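Xyloglucanase (PDB 2JEP) hydrolyses xyloglucan, a branched polysaccharide of the plant cell wall, as a glycoside hydrolase of family 5. Local coordinates at residues L52-N57 / T63-P68; H131-N136 / G140-V145; D299-Q304 / T348-K353. All coordinates share one frame; numbering follows the deposited sequence.

Interaction 1: L52-N57 / T63-P68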
ATOM      1  N   LEU A  52      -7.398   7.576  -7.085  1.00  6.86           N
ATOM      2  CA  LEU A  52      -8.692   7.380  -6.434  0.50  6.94           C
ATOM      3  C   LEU A  52      -8.689   7.635  -4.927  1.00  6.78           C
ATOM      4  O   LEU A  52      -9.758   7.638  -4.311  1.00  7.10           O
ATOM      5  CB  LEU A  52      -9.311   6.021  -6.773  0.50  6.87           C
ATOM      6  CG  LEU A  52      -9.847   5.879  -8.198  0.50  7.07           C
ATOM      7  CD1 LEU A  52      -8.764   5.859  -9.275  0.50  8.05           C
ATOM      8  CD2 LEU A  52     -10.728   4.615  -8.262  0.50  7.89           C
ATOM      9  N   GLU A  53      -7.516   7.912  -4.345  1.00  7.36           N
ATOM     10  CA  GLU A  53      -7.446   8.366  -2.950  1.00  6.95           C
ATOM     11  C   GLU A  53      -7.446   9.888  -2.820  1.00  7.73           C
ATOM     12  O   GLU A  53      -7.628  10.416  -1.739  1.00  8.29           O
ATOM     13  CB  GLU A  53      -6.231   7.797  -2.230  1.00  7.13           C
ATOM     14  CG  GLU A  53      -4.891   8.516  -2.435  1.00  6.72           C
ATOM     15  CD  GLU A  53      -4.158   8.233  -3.728  1.00  8.40           C
ATOM     16  OE1 GLU A  53      -4.790   7.974  -4.771  1.00  7.16           O
ATOM     17  OE2 GLU A  53      -2.907   8.311  -3.675  1.00  8.21           O
ATOM     18  N   ALA A  54      -7.247  10.580  -3.942  1.00  8.25           N
ATOM     19  CA  ALA A  54      -7.201  12.036  -3.958  1.00  8.85           C
ATOM     20  C   ALA A  54      -8.554  12.612  -3.583  1.00  9.88           C
ATOM     21  O   ALA A  54      -9.578  12.043  -3.954  1.00  9.46           O
ATOM     22  CB  ALA A  54      -6.774  12.530  -5.340  1.00  8.92           C
ATOM     23  N   ALA A  55      -8.501  13.625  -2.718  0.50  9.85           N
ATOM     24  CA  ALA A  55      -9.694  14.254  -2.192  0.50  9.84           C
ATOM     25  C   ALA A  55      -9.385  15.675  -1.820  0.50 10.80           C
ATOM     26  O   ALA A  55      -8.275  15.978  -1.343  0.50  9.11           O
ATOM     27  CB  ALA A  55     -10.203  13.482  -0.963  0.50  9.91           C
ATOM     28  N   VAL A  56     -10.377  16.550  -2.037  0.50 12.80           N
ATOM     29  CA  VAL A  56     -10.263  17.928  -1.551  0.50 14.99           C
ATOM     30  C   VAL A  56     -11.560  18.314  -0.872  0.50 17.05           C
ATOM     31  O   VAL A  56     -12.642  18.093  -1.414  0.50 17.72           O
ATOM     32  CB  VAL A  56      -9.901  18.953  -2.665  0.50 14.93           C
ATOM     33  CG1 VAL A  56      -9.936  20.383  -2.117  0.50 16.09           C
ATOM     34  CG2 VAL A  56      -8.530  18.651  -3.249  0.50 15.18           C
ATOM     35  N   ASN A  57     -11.426  18.892   0.319  1.00 19.83           N
ATOM     36  CA  ASN A  57     -12.558  19.208   1.198  1.00 21.58           C
ATOM     37  C   ASN A  57     -13.601  18.085   1.304  1.00 20.52           C
ATOM     38  O   ASN A  57     -14.837  18.280   1.253  1.00 21.02           O
ATOM     39  CB  ASN A  57     -13.140  20.607   0.939  1.00 23.40           C
ATOM     40  CG  ASN A  57     -13.667  20.801  -0.460  1.00 27.59           C
ATOM     41  OD1 ASN A  57     -13.375  21.826  -1.112  1.00 34.13           O
ATOM     42  ND2 ASN A  57     -14.453  19.848  -0.939  1.00 32.42           N
ATOM     43  N   THR A  63      -8.927  13.170 -10.168  1.00  9.59           N
ATOM     44  CA  THR A  63      -8.144  14.220 -10.788  1.00 10.26           C
ATOM     45  C   THR A  63      -7.746  15.344  -9.847  1.00 10.60           C
ATOM     46  O   THR A  63      -7.107  16.297 -10.275  1.00 11.26           O
ATOM     47  CB  THR A  63      -8.896  14.843 -11.961  1.00 10.02           C
ATOM     48  OG1 THR A  63     -10.077  15.515 -11.487  1.00 12.58           O
ATOM     49  CG2 THR A  63      -9.222  13.789 -13.020  1.00 10.90           C
ATOM     50  N   ALA A  64      -8.108  15.223  -8.573  1.00 11.58           N
ATOM     51  CA  ALA A  64      -8.002  16.344  -7.646  1.00 13.09           C
ATOM     52  C   ALA A  64      -6.556  16.745  -7.389  1.00 12.80           C
ATOM     53  O   ALA A  64      -6.287  17.873  -6.996  1.00 14.77           O
ATOM     54  CB  ALA A  64      -8.713  16.008  -6.327  1.00 14.97           C
ATOM     55  N   TRP A  65      -5.631  15.798  -7.550  1.00 11.50           N
ATOM     56  CA  TRP A  65      -4.234  16.042  -7.286  1.00 12.07           C
ATOM     57  C   TRP A  65      -3.413  16.178  -8.553  1.00 13.19           C
ATOM     58  O   TRP A  65      -2.214  16.025  -8.521  1.00 15.66           O
ATOM     59  CB  TRP A  65      -3.659  15.009  -6.295  1.00 11.58           C
ATOM     60  CG  TRP A  65      -4.257  15.118  -4.899  1.00 10.60           C
ATOM     61  CD1 TRP A  65      -4.994  16.144  -4.383  1.00 11.69           C
ATOM     62  CD2 TRP A  65      -4.125  14.163  -3.860  1.00  9.16           C
ATOM     63  NE1 TRP A  65      -5.361  15.863  -3.092  1.00 12.13           N
ATOM     64  CE2 TRP A  65      -4.829  14.652  -2.740  1.00 10.35           C
ATOM     65  CE3 TRP A  65      -3.500  12.920  -3.775  1.00 10.46           C
ATOM     66  CZ2 TRP A  65      -4.916  13.939  -1.551  1.00 11.22           C
ATOM     67  CZ3 TRP A  65      -3.574  12.231  -2.587  1.00 11.33           C
ATOM     68  CH2 TRP A  65      -4.284  12.728  -1.505  1.00 11.61           C
ATOM     69  N   GLY A  66      -4.083  16.483  -9.660  1.00 12.85           N
ATOM     70  CA  GLY A  66      -3.386  16.878 -10.880  1.00 12.74           C
ATOM     71  C   GLY A  66      -3.110  15.784 -11.897  1.00 12.54           C
ATOM     72  O   GLY A  66      -2.609  16.083 -12.993  1.00 14.71           O
ATOM     73  N   ASN A  67      -3.456  14.529 -11.593  1.00 10.01           N
ATOM     74  CA  ASN A  67      -3.335  13.475 -12.599  1.00  9.10           C
ATOM     75  C   ASN A  67      -4.588  13.415 -13.461  1.00  9.10           C
ATOM     76  O   ASN A  67      -5.679  13.787 -13.010  1.00  9.86           O
ATOM     77  CB  ASN A  67      -3.085  12.115 -11.950  1.00  8.86           C
ATOM     78  CG  ASN A  67      -1.671  11.991 -11.421  1.00  8.94           C
ATOM     79  OD1 ASN A  67      -0.704  12.287 -12.133  1.00 10.02           O
ATOM     80  ND2 ASN A  67      -1.530  11.519 -10.177  1.00  8.30           N
ATOM     81  N   PRO A  68      -4.456  12.922 -14.686  1.00  8.89           N
ATOM     82  CA  PRO A  68      -5.646  12.773 -15.509  1.00  9.57           C
ATOM     83  C   PRO A  68      -6.519  11.612 -15.046  1.00  8.36           C
ATOM     84  O   PRO A  68      -6.082  10.746 -14.280  1.00  8.68           O
ATOM     85  CB  PRO A  68      -5.079  12.526 -16.909  1.00 10.64           C
ATOM     86  CG  PRO A  68      -3.718  12.131 -16.727  1.00 11.65           C
ATOM     87  CD  PRO A  68      -3.241  12.478 -15.379  1.00  9.84           C
TER
HETATM   88  O   HOH W   1      -6.261  17.904  -1.163  1.00 27.87           O

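Interaction 2: H131-N136 / G140-V145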
ATOM      1  N   HIS A 131      -8.170   4.464   2.081  1.00  7.17           N
ATOM      2  CA  HIS A 131      -6.884   5.168   2.123  1.00  7.40           C
ATOM      3  C   HIS A 131      -6.913   6.474   2.917  1.00  7.75           C
ATOM      4  O   HIS A 131      -6.476   6.523   4.090  1.00  9.26           O
ATOM      5  CB  HIS A 131      -6.392   5.355   0.677  1.00  7.67           C
ATOM      6  CG  HIS A 131      -4.942   5.680   0.551  1.00  7.61           C
ATOM      7  ND1 HIS A 131      -3.985   4.723   0.276  1.00  8.42           N
ATOM      8  CD2 HIS A 131      -4.283   6.860   0.643  1.00  8.61           C
ATOM      9  CE1 HIS A 131      -2.803   5.307   0.191  1.00  9.31           C
ATOM     10  NE2 HIS A 131      -2.950   6.600   0.428  1.00  9.32           N
ATOM     11  N   GLY A 132      -7.453   7.541   2.330  1.00  7.35           N
ATOM     12  CA  GLY A 132      -7.432   8.834   3.031  1.00  7.79           C
ATOM     13  C   GLY A 132      -8.248   8.849   4.319  1.00  7.79           C
ATOM     14  O   GLY A 132      -7.987   9.630   5.236  1.00  8.12           O
ATOM     15  N   ASP A 133      -9.271   7.983   4.367  1.00  8.10           N
ATOM     16  CA  ASP A 133     -10.213   7.984   5.453  1.00  7.93           C
ATOM     17  C   ASP A 133      -9.578   7.738   6.813  1.00  8.08           C
ATOM     18  O   ASP A 133     -10.164   8.101   7.824  1.00  8.11           O
ATOM     19  CB  ASP A 133     -11.269   6.904   5.232  1.00  8.11           C
ATOM     20  CG  ASP A 133     -12.014   7.054   3.921  1.00  8.05           C
ATOM     21  OD1 ASP A 133     -11.365   7.044   2.851  1.00  8.46           O
ATOM     22  OD2 ASP A 133     -13.272   7.188   3.962  1.00  8.62           O
ATOM     23  N   GLY A 134      -8.418   7.096   6.850  1.00  7.64           N
ATOM     24  CA  GLY A 134      -7.766   6.781   8.112  1.00  8.01           C
ATOM     25  C   GLY A 134      -6.847   7.828   8.688  1.00  7.54           C
ATOM     26  O   GLY A 134      -6.296   7.612   9.772  1.00  8.27           O
ATOM     27  N   TYR A 135      -6.705   8.967   8.000  1.00  7.90           N
ATOM     28  CA  TYR A 135      -5.818  10.029   8.464  1.00  8.29           C
ATOM     29  C   TYR A 135      -6.524  11.146   9.227  1.00  8.74           C
ATOM     30  O   TYR A 135      -7.493  11.729   8.750  1.00  8.67           O
ATOM     31  CB  TYR A 135      -5.138  10.681   7.295  1.00  7.69           C
ATOM     32  CG  TYR A 135      -4.077   9.871   6.556  1.00  7.24           C
ATOM     33  CD1 TYR A 135      -2.906   9.494   7.183  1.00  6.94           C
ATOM     34  CD2 TYR A 135      -4.228   9.592   5.207  1.00  7.41           C
ATOM     35  CE1 TYR A 135      -1.912   8.804   6.496  1.00  7.11           C
ATOM     36  CE2 TYR A 135      -3.251   8.927   4.502  1.00  7.07           C
ATOM     37  CZ  TYR A 135      -2.087   8.540   5.141  1.00  7.43           C
ATOM     38  OH  TYR A 135      -1.112   7.890   4.407  1.00  8.08           O
ATOM     39  N   ASN A 136      -5.961  11.493  10.383  1.00  9.03           N
ATOM     40  CA  ASN A 136      -6.378  12.684  11.125  1.00 10.18           C
ATOM     41  C   ASN A 136      -6.247  13.949  10.285  1.00 11.48           C
ATOM     42  O   ASN A 136      -7.084  14.838  10.390  1.00 13.96           O
ATOM     43  CB  ASN A 136      -5.556  12.837  12.417  1.00 10.20           C
ATOM     44  CG  ASN A 136      -6.013  11.917  13.514  1.00  9.59           C
ATOM     45  OD1 ASN A 136      -5.473  10.794  13.684  1.00 12.19           O
ATOM     46  ND2 ASN A 136      -6.998  12.340  14.251  1.00  8.34           N
ATOM     47  N   GLY A 140     -12.364  15.218   6.441  1.00 11.50           N
ATOM     48  CA  GLY A 140     -13.318  14.127   6.378  1.00 11.07           C
ATOM     49  C   GLY A 140     -12.780  12.816   6.903  1.00 10.75           C
ATOM     50  O   GLY A 140     -13.512  11.842   6.950  1.00 11.90           O
ATOM     51  N   GLY A 141     -11.505  12.772   7.262  1.00 10.08           N
ATOM     52  CA  GLY A 141     -10.929  11.536   7.810  1.00  9.57           C
ATOM     53  C   GLY A 141     -11.655  11.139   9.077  1.00  9.73           C
ATOM     54  O   GLY A 141     -11.820  11.972   9.978  1.00 12.57           O
ATOM     55  N   TRP A 142     -12.084   9.878   9.153  1.00  8.14           N
ATOM     56  CA  TRP A 142     -12.974   9.415  10.220  1.00  8.24           C
ATOM     57  C   TRP A 142     -12.555   8.077  10.865  1.00  8.18           C
ATOM     58  O   TRP A 142     -13.050   7.741  11.932  1.00  8.54           O
ATOM     59  CB  TRP A 142     -14.425   9.295   9.683  1.00  8.47           C
ATOM     60  CG  TRP A 142     -14.506   8.341   8.550  1.00  8.46           C
ATOM     61  CD1 TRP A 142     -14.340   8.622   7.206  1.00  8.87           C
ATOM     62  CD2 TRP A 142     -14.678   6.909   8.631  1.00  8.32           C
ATOM     63  NE1 TRP A 142     -14.412   7.464   6.468  1.00  8.25           N
ATOM     64  CE2 TRP A 142     -14.616   6.402   7.317  1.00  8.57           C
ATOM     65  CE3 TRP A 142     -14.894   6.006   9.681  1.00  8.12           C
ATOM     66  CZ2 TRP A 142     -14.756   5.049   7.041  1.00  9.02           C
ATOM     67  CZ3 TRP A 142     -15.021   4.666   9.402  1.00  8.41           C
ATOM     68  CH2 TRP A 142     -14.959   4.200   8.096  1.00  9.04           C
ATOM     69  N   LEU A 143     -11.686   7.314  10.208  1.00  7.56           N
ATOM     70  CA  LEU A 143     -11.287   5.997  10.683  1.00  7.41           C
ATOM     71  C   LEU A 143     -10.062   6.245  11.548  1.00  7.56           C
ATOM     72  O   LEU A 143      -8.920   6.075  11.141  1.00  8.00           O
ATOM     73  CB  LEU A 143     -11.018   5.060   9.501  1.00  7.59           C
ATOM     74  CG  LEU A 143     -10.585   3.647   9.876  1.00  8.41           C
ATOM     75  CD1 LEU A 143     -11.678   2.871  10.638  1.00  8.81           C
ATOM     76  CD2 LEU A 143     -10.113   2.890   8.639  1.00  9.31           C
ATOM     77  N   LEU A 144     -10.342   6.721  12.758  1.00  7.21           N
ATOM     78  CA  LEU A 144      -9.353   7.340  13.616  1.00  7.47           C
ATOM     79  C   LEU A 144      -9.194   6.541  14.885  1.00  7.64           C
ATOM     80  O   LEU A 144     -10.110   6.503  15.712  1.00  8.32           O
ATOM     81  CB  LEU A 144      -9.736   8.803  13.955  1.00  8.15           C
ATOM     82  CG  LEU A 144      -9.928   9.741  12.772  1.00  8.90           C
ATOM     83  CD1 LEU A 144     -10.315  11.142  13.229  1.00 11.56           C
ATOM     84  CD2 LEU A 144      -8.730   9.785  11.817  1.00  9.76           C
ATOM     85  N   VAL A 145      -8.008   5.952  15.069  1.00  7.25           N
ATOM     86  CA  VAL A 145      -7.791   5.155  16.285  1.00  8.05           C
ATOM     87  C   VAL A 145      -7.979   5.997  17.563  1.00  8.27           C
ATOM     88  O   VAL A 145      -8.282   5.469  18.604  1.00  8.94           O
ATOM     89  CB  VAL A 145      -6.413   4.484  16.298  1.00  8.25           C
ATOM     90  CG1 VAL A 145      -6.336   3.426  15.184  1.00  9.67           C
ATOM     91  CG2 VAL A 145      -5.279   5.519  16.170  1.00  9.59           C
TER
HETATM   92  O   HOH W   2      -9.889  13.933  10.213  1.00 23.86           O

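Interaction 3: D299-Q304 / T348-K353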
ATOM      1  N   ASP A 299      22.759  -2.015   5.410  1.00  9.26           N
ATOM      2  CA  ASP A 299      22.671  -2.801   6.640  1.00  9.33           C
ATOM      3  C   ASP A 299      21.340  -2.634   7.359  1.00  8.88           C
ATOM      4  O   ASP A 299      20.777  -3.605   7.892  1.00  9.11           O
ATOM      5  CB  ASP A 299      23.861  -2.537   7.585  1.00 10.19           C
ATOM      6  CG  ASP A 299      24.162  -1.029   7.839  1.00 12.70           C
ATOM      7  OD1 ASP A 299      23.517  -0.118   7.251  1.00 13.91           O
ATOM      8  OD2 ASP A 299      25.068  -0.746   8.690  1.00 17.70           O
ATOM      9  N   TYR A 300      20.846  -1.413   7.359  1.00  8.89           N
ATOM     10  CA  TYR A 300      19.547  -1.109   7.966  1.00  8.37           C
ATOM     11  C   TYR A 300      18.406  -1.742   7.196  1.00  8.05           C
ATOM     12  O   TYR A 300      17.504  -2.355   7.768  1.00  8.90           O
ATOM     13  CB  TYR A 300      19.383   0.402   8.074  1.00  8.80           C
ATOM     14  CG  TYR A 300      18.105   0.813   8.740  1.00  8.63           C
ATOM     15  CD1 TYR A 300      17.986   0.768  10.103  1.00 10.17           C
ATOM     16  CD2 TYR A 300      17.034   1.263   8.009  1.00  9.32           C
ATOM     17  CE1 TYR A 300      16.812   1.150  10.726  1.00 11.08           C
ATOM     18  CE2 TYR A 300      15.841   1.636   8.621  1.00  9.43           C
ATOM     19  CZ  TYR A 300      15.745   1.601   9.973  1.00 10.23           C
ATOM     20  OH  TYR A 300      14.557   1.969  10.566  1.00 12.61           O
ATOM     21  N   LEU A 301      18.460  -1.638   5.875  1.00  7.98           N
ATOM     22  CA  LEU A 301      17.463  -2.257   5.028  1.00  7.76           C
ATOM     23  C   LEU A 301      17.410  -3.770   5.287  1.00  8.44           C
ATOM     24  O   LEU A 301      16.325  -4.352   5.418  1.00  7.90           O
ATOM     25  CB  LEU A 301      17.785  -1.951   3.567  1.00  7.91           C
ATOM     26  CG  LEU A 301      16.993  -2.677   2.492  1.00  7.86           C
ATOM     27  CD1 LEU A 301      15.481  -2.418   2.611  1.00  9.15           C
ATOM     28  CD2 LEU A 301      17.504  -2.273   1.129  1.00  8.92           C
ATOM     29  N   GLU A 302      18.579  -4.393   5.355  1.00  8.29           N
ATOM     30  CA  GLU A 302      18.656  -5.821   5.692  1.00  8.15           C
ATOM     31  C   GLU A 302      17.976  -6.167   7.018  1.00  8.44           C
ATOM     32  O   GLU A 302      17.161  -7.101   7.077  1.00  9.05           O
ATOM     33  CB  GLU A 302      20.130  -6.251   5.680  1.00  8.89           C
ATOM     34  CG  GLU A 302      20.429  -7.599   6.338  1.00  9.32           C
ATOM     35  CD  GLU A 302      19.811  -8.802   5.666  1.00  9.73           C
ATOM     36  OE1 GLU A 302      19.603  -8.791   4.422  1.00 10.00           O
ATOM     37  OE2 GLU A 302      19.524  -9.795   6.394  1.00 10.44           O
ATOM     38  N   SER A 303      18.317  -5.444   8.078  1.00  8.54           N
ATOM     39  CA  SER A 303      17.749  -5.691   9.412  0.50  9.56           C
ATOM     40  C   SER A 303      16.234  -5.515   9.409  1.00  9.05           C
ATOM     41  O   SER A 303      15.484  -6.304   9.985  1.00  9.66           O
ATOM     42  CB  SER A 303      18.356  -4.714  10.430  0.50 10.05           C
ATOM     43  OG  SER A 303      17.831  -4.929  11.737  0.50 14.84           O
ATOM     44  N   GLN A 304      15.782  -4.434   8.783  1.00  8.52           N
ATOM     45  CA  GLN A 304      14.369  -4.145   8.748  1.00  7.84           C
ATOM     46  C   GLN A 304      13.580  -5.251   8.063  1.00  7.76           C
ATOM     47  O   GLN A 304      12.575  -5.743   8.578  1.00  8.71           O
ATOM     48  CB  GLN A 304      14.137  -2.803   8.052  1.00  8.38           C
ATOM     49  CG  GLN A 304      14.561  -1.620   8.877  1.00  8.73           C
ATOM     50  CD  GLN A 304      13.582  -1.303   9.950  1.00  9.90           C
ATOM     51  OE1 GLN A 304      12.454  -0.893   9.640  1.00 12.20           O
ATOM     52  NE2 GLN A 304      13.973  -1.513  11.187  1.00 11.92           N
ATOM     53  N   THR A 348      13.889  -3.610  -3.720  1.00  7.33           N
ATOM     54  CA  THR A 348      13.237  -4.704  -4.463  1.00  7.35           C
ATOM     55  C   THR A 348      13.968  -6.018  -4.209  1.00  8.13           C
ATOM     56  O   THR A 348      13.333  -7.049  -3.926  1.00  8.53           O
ATOM     57  CB  THR A 348      13.177  -4.381  -5.967  1.00  7.97           C
ATOM     58  OG1 THR A 348      12.437  -3.166  -6.149  1.00  8.52           O
ATOM     59  CG2 THR A 348      12.537  -5.490  -6.739  1.00  8.45           C
ATOM     60  N   ALA A 349      15.297  -5.981  -4.314  1.00  7.95           N
ATOM     61  CA  ALA A 349      16.092  -7.204  -4.123  1.00  8.56           C
ATOM     62  C   ALA A 349      15.955  -7.714  -2.703  1.00  8.52           C
ATOM     63  O   ALA A 349      15.974  -8.921  -2.470  1.00  9.25           O
ATOM     64  CB  ALA A 349      17.551  -6.930  -4.421  1.00  9.74           C
ATOM     65  N   LYS A 350      15.844  -6.813  -1.726  1.00  7.80           N
ATOM     66  CA  LYS A 350      15.737  -7.269  -0.325  1.00  7.53           C
ATOM     67  C   LYS A 350      14.381  -7.911  -0.097  1.00  8.23           C
ATOM     68  O   LYS A 350      14.265  -8.904   0.631  1.00  8.60           O
ATOM     69  CB  LYS A 350      15.928  -6.096   0.633  1.00  7.81           C
ATOM     70  CG  LYS A 350      16.153  -6.522   2.079  1.00  8.34           C
ATOM     71  CD  LYS A 350      17.451  -7.313   2.275  1.00  8.60           C
ATOM     72  CE  LYS A 350      18.669  -6.435   2.133  1.00  9.51           C
ATOM     73  NZ  LYS A 350      19.903  -7.283   2.110  1.00  9.03           N
ATOM     74  N   ALA A 351      13.337  -7.313  -0.679  1.00  7.83           N
ATOM     75  CA  ALA A 351      12.020  -7.968  -0.657  1.00  8.16           C
ATOM     76  C   ALA A 351      12.075  -9.355  -1.292  1.00  8.98           C
ATOM     77  O   ALA A 351      11.526 -10.328  -0.750  1.00 10.03           O
ATOM     78  CB  ALA A 351      10.971  -7.100  -1.360  1.00  8.69           C
ATOM     79  N   LYS A 352      12.727  -9.457  -2.446  1.00 10.01           N
ATOM     80  CA  LYS A 352      12.846 -10.749  -3.121  1.00 11.80           C
ATOM     81  C   LYS A 352      13.556 -11.761  -2.237  1.00 11.33           C
ATOM     82  O   LYS A 352      13.106 -12.916  -2.111  1.00 12.75           O
ATOM     83  CB  LYS A 352      13.568 -10.572  -4.472  1.00 13.06           C
ATOM     84  CG  LYS A 352      13.775 -11.866  -5.293  1.00 17.01           C
ATOM     85  CD  LYS A 352      12.554 -12.264  -6.053  1.00 21.61           C
ATOM     86  CE  LYS A 352      12.792 -13.547  -6.865  1.00 23.59           C
ATOM     87  NZ  LYS A 352      14.058 -13.535  -7.623  1.00 28.95           N
ATOM     88  N   LYS A 353      14.646 -11.337  -1.604  1.00 11.05           N
ATOM     89  CA  LYS A 353      15.425 -12.207  -0.706  1.00 11.24           C
ATOM     90  C   LYS A 353      14.562 -12.782   0.393  1.00 11.28           C
ATOM     91  O   LYS A 353      14.642 -13.978   0.719  1.00 13.03           O
ATOM     92  CB  LYS A 353      16.587 -11.435  -0.109  1.00 11.55           C
ATOM     93  CG  LYS A 353      17.394 -12.190   0.927  1.00 12.03           C
ATOM     94  CD  LYS A 353      18.478 -11.320   1.491  1.00 11.41           C
ATOM     95  CE  LYS A 353      19.305 -12.085   2.529  1.00 12.51           C
ATOM     96  NZ  LYS A 353      20.361 -11.245   3.134  1.00 12.87           N
TER

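Interaction 1: L52-N57 / T63-P68
Ala55 O is held by two groups: a water that donates to it at 2.8 Å, and Trp65 NE1, whose direct hydrogen bond is weak, with an N-H...O angle of 130°. The same water accepts from Trp65 NE1 at 2.9 Å, so it bridges the two groups with shorter bonds than the direct one. The contact folds back the long connection between the first strand, 45-48, and helix 72-80 of the (beta/alpha)8 barrel of this family 5 hydrolase; the small hairpin 55-56/59-60 brings the two segments together. A type I turn from Thr63 to Gly66, closed by Gly66 N on Thr63 O at 3.1 Å, presents Trp65. With CG beside the backbone N (chi1 -66°), the indole lies flat on the backbone of Ala54 and Ala55. Ala54 CA sits 3.5 Å from the centroid of the six-membered ring, almost exactly on its normal, a CH-pi contact; Ala54 CB rests over the ring fusion, near CD2. Ala55 N lies above that same face, nearer the rim. Ala55 O lies oblique to the ring, consistent with the poor angle of the direct bond. Beside the ring, Ala64 CB touches Ala54 CB and Val56 CG2, each at 4.1 Å. At the other end of the indole, Glu53 crosses it at about a right angle. Its CG takes the crowded position between the backbone N and carbonyl carbon, and a bend at chi2 (-79°) swings the carboxylate to the backbone N atoms of Asn50 and Gln51, where OE2 and OE1 respectively accept hydrogen bonds. The indole thus meets the chain of Glu53 chiefly through its methylene: CG lies 3.9 Å from Trp65 CZ3.

Interaction 2: H131-N136 / G140-V145
Asp133 and Trp142 join the two halves of the loop that follows strand 125-128 of the barrel, and both the backbone and the side chains take part. Asp133 O accepts from two successive amides: Trp142 N in its carbonyl plane, and Leu143 N, tilted from that plane, with an almost straight bond (2.9 Å, 167°). The indole reaches its partner by a detour. CB of Trp142 points away from 131-136, but CG stands between the backbone N and the carbonyl carbon (chi1 60°), and this folds the ring back until NE1 gives a 2.8 Å hydrogen bond to Asp133 OD2. The carboxylate stands perpendicular to the ring; NE1 comes to the anti lone pair of OD2, which lies somewhat out of the indole plane. Asp133 O and Leu143 CB lie over one face of this ring, near its rim, and Lys156 adds a cation-pi contact. A phenylalanine in place of Trp142 has no ring N-H, so Asp133 OD2 would probably be left with Leu93 N alone of its two N-H donors, and the ring would be freer to turn. Leu143 centres an inverse gamma turn, and its O lies 3.3 Å from Gly134 CA, a CA-H...O contact. Leu144, its CG beside the backbone N and its chain extended at chi2, sets CD2 3.6 Å from Asn136 N, while CD1 touches Asn136 ND2, an amide engaged by Asn146. Gly141 packs its CA 3.6 Å from Tyr135 O, where any side chain would collide with that oxygen. The carboxylate of buried Asp133 also accepts from Tyr92 N (OD1) and Leu93 N (OD2); with three N-H donors around it and no charged partner across the contact, its negative charge is probably stabilised by neutral hydrogen bonds.

Interaction 3: D299-Q304 / T348-K353
Helices 298-313 and 336-353 run side by side in the same general direction: the axes of the two segments pass 10.2 Å apart at a crossing angle of -32°, and Glu302 and Lys350 bring their CA atoms closest. The apolar part of the seam is small. Leu301 and Lys350 slide past each other in opposite directions, with Leu301 CG 4.0 Å from Lys350 CG; Leu301 also packs on Tyr265 of strand 259-265. Polar grip centres on Glu302 OE1, which takes two lysines. Lys350 bends at both chi2 (64°) and chi3 (71°), curling its chain over Glu302 so that NZ reaches OE1 at 2.8 Å along the anti lone pair. Lys353, one turn further on, is fully extended beyond CG and brings its NZ to OE1 at 2.9 Å from above the carboxylate plane. Both chains cross Glu302 at about a right angle. The remaining oxygen, OE2, is hydrogen-bonded to Tyr354 OH, just past the end of helix 336-353. Two ammonium groups on one oxygen would be expected to keep the glutamate ionised. The network joins consecutive helices on either side of strand 319-324 in the sequence, which run in roughly the same direction, as neighbours do in the helical layer around a (beta/alpha)8 barrel.

Overall arrangement
From the N terminus, the three contacts follow one another in series; none nests in or crosses another. Interaction 1 closes a short loop around the hairpin after strand 45-48, and interaction 2 closes a still shorter loop within the connection between strand 125-128 and helix 150-167. These two lie side by side, with centres 16 Å apart, and meet where Glu53 CG packs 3.5 Å from His131 CD2, so loops following the first and third barrel strands touch. Interaction 3 spans far more chain, enclosing strand 319-324 between its helices. Its centre is about 32 Å from that of interaction 1 and about 30 Å from that of interaction 2, on the opposite side of the chain's centre, in the helical layer.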